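Lectin (Cicer arietinum, PDB 3V6N) agglutinates red blood cells and, as a plant albumin of hemopexin fold, holds calcium and sodium ions in a four-bladed beta-propeller. Local coordinates at residues A8-S13 with I86-H91; A122-T127 with A176-K181. All blocks are in the same frame, centred on the assembly; numbering follows the deposited sequence.

Contact 1. Residues A8-S13 with I86-H91; sequences AAFRSS and IDYAPH. With NA (sodium ion), chain G.
F10 is the first residue of 8-13 to reach 86-91, and it drives one edge of its ring into the face of Y88. Its CE2 hangs 3.3 Å above the centre of the tyrosine ring, with CZ beside it over CG. The centroids are 4.6 Å apart and the planes meet at 59°, a tilted edge-to-face pair that suits two aromatic rings in a buried place, the tyrosine keeping its hydroxyl for polar partners. The CG of Y88 stands between its backbone N and carbonyl carbon (chi1 59°), which carries the ring to F10. The contact spans successive blades of the propeller: strand 6-11 is an innermost strand, whose A9 gives its carbonyl O to the sodium ion, whereas Y88 and P90 lie in the turn that follows 82-87, the third strand of the next blade. The CB of R11 points away from 86-91, and its NH1 is hydrogen-bonded to S179 O. S12 comes to the tyrosine edge, OG 3.9 Å from CE2 of Y88, while this hydroxyl is hydrogen-bonded to R14 N. At S13 the backbone N, near the plane of the ring, gives a weak, bent hydrogen bond to OH of Y88 (3.1 Å, 128° at the hydrogen); that hydroxyl is also hydrogen-bonded to D69. The S13 hydroxyl, bonded to N73, rests its OG 3.7 Å from CG of P90. Proline offers an apolar flank here, and it follows an Asx turn in which OD1 of D87 accepts from A89 N at 2.9 Å.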
ATOM      1  N   ALA A   8     -10.609 -13.898   3.800  1.00 13.56           N
ATOM      2  CA  ALA A   8     -10.588 -13.246   5.127  1.00 12.99           C
ATOM      3  C   ALA A   8     -11.978 -13.132   5.724  1.00 12.76           C
ATOM      4  O   ALA A   8     -12.992 -13.174   5.011  1.00 12.75           O
ATOM      5  CB  ALA A   8      -9.931 -11.867   5.073  1.00 12.63           C
ATOM      6  N   ALA A   9     -12.016 -12.954   7.039  1.00 12.38           N
ATOM      7  CA  ALA A   9     -13.275 -12.856   7.751  1.00 12.26           C
ATOM      8  C   ALA A   9     -13.053 -12.295   9.140  1.00 12.13           C
ATOM      9  O   ALA A   9     -11.961 -12.442   9.716  1.00 11.83           O
ATOM     10  CB  ALA A   9     -13.954 -14.215   7.830  1.00 12.21           C
ATOM     11  N   PHE A  10     -14.080 -11.632   9.663  1.00 11.94           N
ATOM     12  CA  PHE A  10     -14.114 -11.253  11.073  1.00 11.87           C
ATOM     13  C   PHE A  10     -15.545 -11.273  11.606  1.00 12.11           C
ATOM     14  O   PHE A  10     -16.508 -11.025  10.872  1.00 12.13           O
ATOM     15  CB  PHE A  10     -13.366  -9.929  11.351  1.00 11.86           C
ATOM     16  CG  PHE A  10     -14.055  -8.678  10.830  1.00 11.91           C
ATOM     17  CD1 PHE A  10     -13.718  -8.145   9.581  1.00 11.73           C
ATOM     18  CD2 PHE A  10     -14.988  -7.992  11.615  1.00 11.92           C
ATOM     19  CE1 PHE A  10     -14.314  -6.976   9.120  1.00 11.94           C
ATOM     20  CE2 PHE A  10     -15.606  -6.832  11.140  1.00 12.12           C
ATOM     21  CZ  PHE A  10     -15.263  -6.319   9.894  1.00 11.91           C
ATOM     22  N   ARG A  11     -15.667 -11.612  12.879  1.00 12.10           N
ATOM     23  CA  ARG A  11     -16.933 -11.605  13.585  1.00 12.54           C
ATOM     24  C   ARG A  11     -17.371 -10.161  13.798  1.00 12.57           C
ATOM     25  O   ARG A  11     -16.558  -9.337  14.212  1.00 12.03           O
ATOM     26  CB  ARG A  11     -16.715 -12.258  14.955  1.00 12.93           C
ATOM     27  CG  ARG A  11     -17.963 -12.342  15.810  1.00 13.71           C
ATOM     28  CD  ARG A  11     -17.689 -12.957  17.167  1.00 14.02           C
ATOM     29  NE  ARG A  11     -16.633 -12.250  17.892  1.00 13.96           N
ATOM     30  CZ  ARG A  11     -15.995 -12.761  18.933  1.00 14.35           C
ATOM     31  NH1 ARG A  11     -16.306 -13.991  19.358  1.00 14.61           N
ATOM     32  NH2 ARG A  11     -15.036 -12.064  19.533  1.00 14.13           N
ATOM     33  N   SER A  12     -18.634  -9.852  13.510  1.00 12.84           N
ATOM     34  CA  SER A  12     -19.223  -8.553  13.874  1.00 13.44           C
ATOM     35  C   SER A  12     -19.560  -8.441  15.362  1.00 14.14           C
ATOM     36  O   SER A  12     -19.753  -9.452  16.048  1.00 13.75           O
ATOM     37  CB  SER A  12     -20.506  -8.312  13.095  1.00 13.63           C
ATOM     38  OG  SER A  12     -20.995  -6.994  13.326  1.00 13.92           O
ATOM     39  N   SER A  13     -19.652  -7.204  15.852  1.00 14.91           N
ATOM     40  CA  SER A  13     -20.204  -6.950  17.199  1.00 16.40           C
ATOM     41  C   SER A  13     -21.721  -7.192  17.257  1.00 16.93           C
ATOM     42  O   SER A  13     -22.279  -7.371  18.341  1.00 17.68           O
ATOM     43  CB  SER A  13     -19.914  -5.524  17.659  1.00 16.97           C
ATOM     44  OG  SER A  13     -20.572  -4.602  16.793  1.00 17.57           O
ATOM     45  N   ILE A  86      -9.436  -0.432  11.592  1.00 15.74           N
ATOM     46  CA  ILE A  86     -10.614   0.310  11.142  1.00 15.47           C
ATOM     47  C   ILE A  86     -11.801   0.268  12.117  1.00 15.49           C
ATOM     48  O   ILE A  86     -11.946  -0.666  12.906  1.00 14.37           O
ATOM     49  CB  ILE A  86     -11.120  -0.132   9.742  1.00 15.77           C
ATOM     50  CG1 ILE A  86     -11.518  -1.628   9.737  1.00 15.80           C
ATOM     51  CG2 ILE A  86     -10.121   0.230   8.648  1.00 15.39           C
ATOM     52  CD1 ILE A  86     -12.438  -2.000   8.586  1.00 15.98           C
ATOM     53  N   ASP A  87     -12.634   1.310  12.051  1.00 15.75           N
ATOM     54  CA  ASP A  87     -13.945   1.282  12.663  1.00 16.23           C
ATOM     55  C   ASP A  87     -14.892   0.841  11.555  1.00 16.14           C
ATOM     56  O   ASP A  87     -15.121   1.592  10.619  1.00 16.55           O
ATOM     57  CB  ASP A  87     -14.313   2.673  13.183  1.00 17.17           C
ATOM     58  CG  ASP A  87     -15.732   2.742  13.791  1.00 18.20           C
ATOM     59  OD1 ASP A  87     -16.582   1.853  13.557  1.00 17.74           O
ATOM     60  OD2 ASP A  87     -16.005   3.739  14.477  1.00 19.49           O
ATOM     61  N   TYR A  88     -15.430  -0.372  11.650  1.00 15.58           N
ATOM     62  CA  TYR A  88     -16.278  -0.911  10.579  1.00 16.14           C
ATOM     63  C   TYR A  88     -17.768  -0.550  10.731  1.00 16.78           C
ATOM     64  O   TYR A  88     -18.589  -0.903   9.875  1.00 16.65           O
ATOM     65  CB  TYR A  88     -16.071  -2.429  10.391  1.00 15.39           C
ATOM     66  CG  TYR A  88     -16.361  -3.286  11.616  1.00 15.57           C
ATOM     67  CD1 TYR A  88     -15.341  -3.609  12.524  1.00 15.58           C
ATOM     68  CD2 TYR A  88     -17.644  -3.794  11.858  1.00 15.38           C
ATOM     69  CE1 TYR A  88     -15.586  -4.388  13.633  1.00 15.31           C
ATOM     70  CE2 TYR A  88     -17.911  -4.568  12.979  1.00 15.52           C
ATOM     71  CZ  TYR A  88     -16.882  -4.870  13.855  1.00 15.90           C
ATOM     72  OH  TYR A  88     -17.117  -5.649  14.964  1.00 16.01           O
ATOM     73  N   ALA A  89     -18.102   0.149  11.821  1.00 17.63           N
ATOM     74  CA  ALA A  89     -19.397   0.838  11.968  1.00 18.84           C
ATOM     75  C   ALA A  89     -20.572   0.054  11.375  1.00 19.15           C
ATOM     76  O   ALA A  89     -21.147   0.477  10.373  1.00 18.25           O
ATOM     77  CB  ALA A  89     -19.318   2.219  11.319  1.00 19.66           C
ATOM     78  N   PRO A  90     -20.933  -1.077  12.006  1.00 19.94           N
ATOM     79  CA  PRO A  90     -21.872  -2.039  11.429  1.00 21.23           C
ATOM     80  C   PRO A  90     -23.195  -1.420  11.018  1.00 23.29           C
ATOM     81  O   PRO A  90     -23.805  -0.689  11.810  1.00 23.56           O
ATOM     82  CB  PRO A  90     -22.125  -3.027  12.573  1.00 20.78           C
ATOM     83  CG  PRO A  90     -21.010  -2.837  13.532  1.00 20.59           C
ATOM     84  CD  PRO A  90     -20.551  -1.422  13.388  1.00 20.13           C
ATOM     85  N   HIS A  91     -23.631  -1.701   9.792  1.00 24.86           N
ATOM     86  CA  HIS A  91     -24.959  -1.274   9.320  1.00 27.57           C
ATOM     87  C   HIS A  91     -25.090   0.215   9.153  1.00 30.21           C
ATOM     88  O   HIS A  91     -26.202   0.732   9.103  1.00 31.30           O
ATOM     89  CB  HIS A  91     -26.062  -1.760  10.268  1.00 27.38           C
ATOM     90  CG  HIS A  91     -26.189  -3.256  10.334  1.00 28.61           C
ATOM     91  ND1 HIS A  91     -27.253  -3.913   9.844  1.00 29.64           N
ATOM     92  CD2 HIS A  91     -25.329  -4.229  10.847  1.00 28.34           C
ATOM     93  CE1 HIS A  91     -27.091  -5.236  10.037  1.00 29.28           C
ATOM     94  NE2 HIS A  91     -25.913  -5.427  10.650  1.00 28.77           N
TER
HETATM   95 NA    NA G 232     -10.299 -13.594  10.613  1.00 11.98          NA

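Contact 2. Residues A122-T127 with A176-K181; sequences AAFRST and AFASHK. With NA (sodium ion), chain G.
F124 leans across strand 176-178, and its side chain can be followed outward from the backbone. CB comes first, 3.9 Å from the backbone N of A178 and almost as near the carbonyl carbon of F177, so it sits against the main chain where the CA atoms of F124 and F177 are 5.0 Å apart. The first torsion (chi1 72°) sets CG between the backbone N and carbonyl carbon, and from there the ring straddles two small residues: CD1 lies 4.0 Å from CB of A176, and CD2 4.3 Å from CB of A178. Both methyls approach obliquely. Farther out the ring leads away from 176-181, and the side chain also rests on A185 of strand 184-189. Alanine suits the partner strand because a single methyl is enough to meet the phenyl at this short spacing; the methyl of A178 is already tight, its CB 3.2 Å from O of R125. The guanidinium of R125 heads elsewhere, bonding T70 O and G129 O and forming a salt bridge with E71. The strands run side by side, their axes 5.3 Å apart at 1°, yet no hydrogen bond joins them. Instead A123 O and A176 O, 3.2 Å apart, both bind the sodium ion, whose positive charge probably offsets their mutual repulsion; A9 and S67 add their own carbonyls. The methyl of A122 faces A176 N, that of A123 rests on C66 and F68, and the calcium ion nearby is bound by N7, D65, D121 and D174. Such parallel innermost strands of neighbouring blades, lining a channel with metal-binding carbonyls, mark the four-bladed hemopexin propeller, here in two predicted hemopexin repeats.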
ATOM      1  N   ALA A 122      -4.459 -15.903   7.917  1.00 12.83           N
ATOM      2  CA  ALA A 122      -5.725 -16.040   8.630  1.00 12.74           C
ATOM      3  C   ALA A 122      -5.530 -15.642  10.088  1.00 12.83           C
ATOM      4  O   ALA A 122      -4.412 -15.696  10.612  1.00 12.97           O
ATOM      5  CB  ALA A 122      -6.258 -17.477   8.539  1.00 12.80           C
ATOM      6  N   ALA A 123      -6.619 -15.230  10.740  1.00 12.41           N
ATOM      7  CA  ALA A 123      -6.553 -14.804  12.127  1.00 12.25           C
ATOM      8  C   ALA A 123      -7.914 -14.925  12.765  1.00 12.31           C
ATOM      9  O   ALA A 123      -8.937 -14.761  12.089  1.00 11.94           O
ATOM     10  CB  ALA A 123      -6.062 -13.371  12.214  1.00 11.95           C
ATOM     11  N   PHE A 124      -7.942 -15.228  14.058  1.00 12.38           N
ATOM     12  CA  PHE A 124      -9.195 -15.112  14.789  1.00 12.98           C
ATOM     13  C   PHE A 124      -9.020 -14.672  16.242  1.00 13.42           C
ATOM     14  O   PHE A 124      -8.004 -14.963  16.875  1.00 13.52           O
ATOM     15  CB  PHE A 124     -10.105 -16.357  14.650  1.00 12.66           C
ATOM     16  CG  PHE A 124      -9.630 -17.575  15.399  1.00 12.73           C
ATOM     17  CD1 PHE A 124      -8.890 -18.561  14.752  1.00 12.65           C
ATOM     18  CD2 PHE A 124      -9.981 -17.770  16.729  1.00 12.98           C
ATOM     19  CE1 PHE A 124      -8.476 -19.699  15.424  1.00 13.06           C
ATOM     20  CE2 PHE A 124      -9.563 -18.914  17.415  1.00 13.27           C
ATOM     21  CZ  PHE A 124      -8.816 -19.879  16.757  1.00 13.24           C
ATOM     22  N   ARG A 125     -10.027 -13.958  16.726  1.00 13.81           N
ATOM     23  CA  ARG A 125     -10.043 -13.380  18.063  1.00 15.00           C
ATOM     24  C   ARG A 125     -10.314 -14.446  19.122  1.00 15.59           C
ATOM     25  O   ARG A 125     -11.320 -15.152  19.044  1.00 16.25           O
ATOM     26  CB  ARG A 125     -11.103 -12.256  18.116  1.00 14.65           C
ATOM     27  CG  ARG A 125     -11.298 -11.575  19.452  1.00 15.08           C
ATOM     28  CD  ARG A 125     -10.159 -10.635  19.805  1.00 15.22           C
ATOM     29  NE  ARG A 125     -10.608  -9.689  20.823  1.00 15.53           N
ATOM     30  CZ  ARG A 125     -10.490  -9.867  22.137  1.00 15.97           C
ATOM     31  NH1 ARG A 125      -9.928 -10.976  22.632  1.00 15.99           N
ATOM     32  NH2 ARG A 125     -10.949  -8.935  22.960  1.00 16.10           N
ATOM     33  N   SER A 126      -9.411 -14.571  20.095  1.00 15.76           N
ATOM     34  CA  SER A 126      -9.613 -15.480  21.237  1.00 17.00           C
ATOM     35  C   SER A 126     -10.735 -15.018  22.173  1.00 17.87           C
ATOM     36  O   SER A 126     -11.118 -13.846  22.160  1.00 18.67           O
ATOM     37  CB  SER A 126      -8.309 -15.614  22.047  1.00 16.77           C
ATOM     38  OG  SER A 126      -8.465 -16.492  23.154  1.00 15.99           O
ATOM     39  N   THR A 127     -11.270 -15.939  22.981  1.00 19.48           N
ATOM     40  CA  THR A 127     -12.131 -15.547  24.115  1.00 21.03           C
ATOM     41  C   THR A 127     -11.309 -14.983  25.282  1.00 21.83           C
ATOM     42  O   THR A 127     -11.843 -14.255  26.122  1.00 22.03           O
ATOM     43  CB  THR A 127     -12.979 -16.723  24.651  1.00 21.47           C
ATOM     44  OG1 THR A 127     -12.137 -17.870  24.850  1.00 22.31           O
ATOM     45  CG2 THR A 127     -14.097 -17.075  23.668  1.00 21.13           C
ATOM     46  N   ALA A 176     -10.384 -17.318   8.631  1.00 14.26           N
ATOM     47  CA  ALA A 176     -10.988 -17.736   9.901  1.00 13.54           C
ATOM     48  C   ALA A 176     -11.799 -16.615  10.576  1.00 12.90           C
ATOM     49  O   ALA A 176     -11.522 -15.417  10.367  1.00 12.49           O
ATOM     50  CB  ALA A 176      -9.914 -18.233  10.864  1.00 13.49           C
ATOM     51  N   PHE A 177     -12.798 -17.003  11.363  1.00 12.23           N
ATOM     52  CA  PHE A 177     -13.429 -16.095  12.312  1.00 12.31           C
ATOM     53  C   PHE A 177     -13.915 -16.820  13.560  1.00 12.62           C
ATOM     54  O   PHE A 177     -14.178 -18.033  13.540  1.00 12.63           O
ATOM     55  CB  PHE A 177     -14.512 -15.167  11.679  1.00 12.00           C
ATOM     56  CG  PHE A 177     -15.837 -15.839  11.349  1.00 12.11           C
ATOM     57  CD1 PHE A 177     -16.070 -16.377  10.084  1.00 12.13           C
ATOM     58  CD2 PHE A 177     -16.887 -15.846  12.278  1.00 12.13           C
ATOM     59  CE1 PHE A 177     -17.295 -16.958   9.761  1.00 12.35           C
ATOM     60  CE2 PHE A 177     -18.117 -16.416  11.962  1.00 12.32           C
ATOM     61  CZ  PHE A 177     -18.330 -16.970  10.702  1.00 12.42           C
ATOM     62  N   ALA A 178     -13.977 -16.078  14.657  1.00 12.77           N
ATOM     63  CA  ALA A 178     -14.427 -16.632  15.916  1.00 13.66           C
ATOM     64  C   ALA A 178     -15.955 -16.530  15.977  1.00 14.28           C
ATOM     65  O   ALA A 178     -16.537 -15.574  15.499  1.00 14.27           O
ATOM     66  CB  ALA A 178     -13.778 -15.890  17.081  1.00 14.01           C
ATOM     67  N   SER A 179     -16.599 -17.538  16.533  1.00 15.00           N
ATOM     68  CA  SER A 179     -18.049 -17.542  16.646  1.00 15.59           C
ATOM     69  C   SER A 179     -18.475 -16.682  17.818  1.00 16.51           C
ATOM     70  O   SER A 179     -17.668 -16.394  18.719  1.00 15.59           O
ATOM     71  CB  SER A 179     -18.538 -18.964  16.889  1.00 15.74           C
ATOM     72  OG  SER A 179     -19.951 -19.048  16.878  1.00 15.74           O
ATOM     73  N   HIS A 180     -19.745 -16.276  17.797  1.00 17.60           N
ATOM     74  CA  HIS A 180     -20.375 -15.673  18.962  1.00 19.77           C
ATOM     75  C   HIS A 180     -20.613 -16.709  20.041  1.00 21.89           C
ATOM     76  O   HIS A 180     -20.724 -16.363  21.213  1.00 22.95           O
ATOM     77  CB  HIS A 180     -21.681 -14.976  18.572  1.00 19.58           C
ATOM     78  CG  HIS A 180     -21.482 -13.741  17.714  1.00 18.74           C
ATOM     79  ND1 HIS A 180     -21.387 -12.493  18.241  1.00 18.73           N
ATOM     80  CD2 HIS A 180     -21.340 -13.595  16.336  1.00 17.77           C
ATOM     81  CE1 HIS A 180     -21.218 -11.596  17.251  1.00 17.83           C
ATOM     82  NE2 HIS A 180     -21.183 -12.268  16.082  1.00 18.12           N
ATOM     83  N   LYS A 181     -20.699 -17.984  19.666  1.00 23.55           N
ATOM     84  CA  LYS A 181     -20.779 -19.067  20.657  1.00 26.09           C
ATOM     85  C   LYS A 181     -19.388 -19.272  21.251  1.00 25.79           C
ATOM     86  O   LYS A 181     -18.428 -19.534  20.516  1.00 24.11           O
ATOM     87  CB  LYS A 181     -21.305 -20.365  20.033  1.00 28.28           C
ATOM     88  CG  LYS A 181     -22.675 -20.241  19.368  1.00 34.03           C
ATOM     89  CD  LYS A 181     -23.752 -19.711  20.329  1.00 38.60           C
ATOM     90  CE  LYS A 181     -25.097 -19.457  19.644  1.00 40.21           C
ATOM     91  NZ  LYS A 181     -25.759 -20.700  19.129  1.00 41.92           N
TER
HETATM   92 NA    NA G 232     -10.299 -13.594  10.613  1.00 11.98          NA

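Both contacts are buried and join different blades, but at different depths. Contact 2 brings two innermost strands together close to the central axis, whereas contact 1 reaches outward, from an innermost strand to the turn that follows the third strand of the next blade, with partly exposed S13 at its margin. A phenylalanine carries each: in contact 2 it is set on alanine methyls and backbone, in contact 1 on a tyrosine ring, where hydroxyls join in. The sodium ion connects them: A9 of contact 1 and A123 and A176 of contact 2 are among its ligands. They also meet directly, R11 packing on A178 and H180.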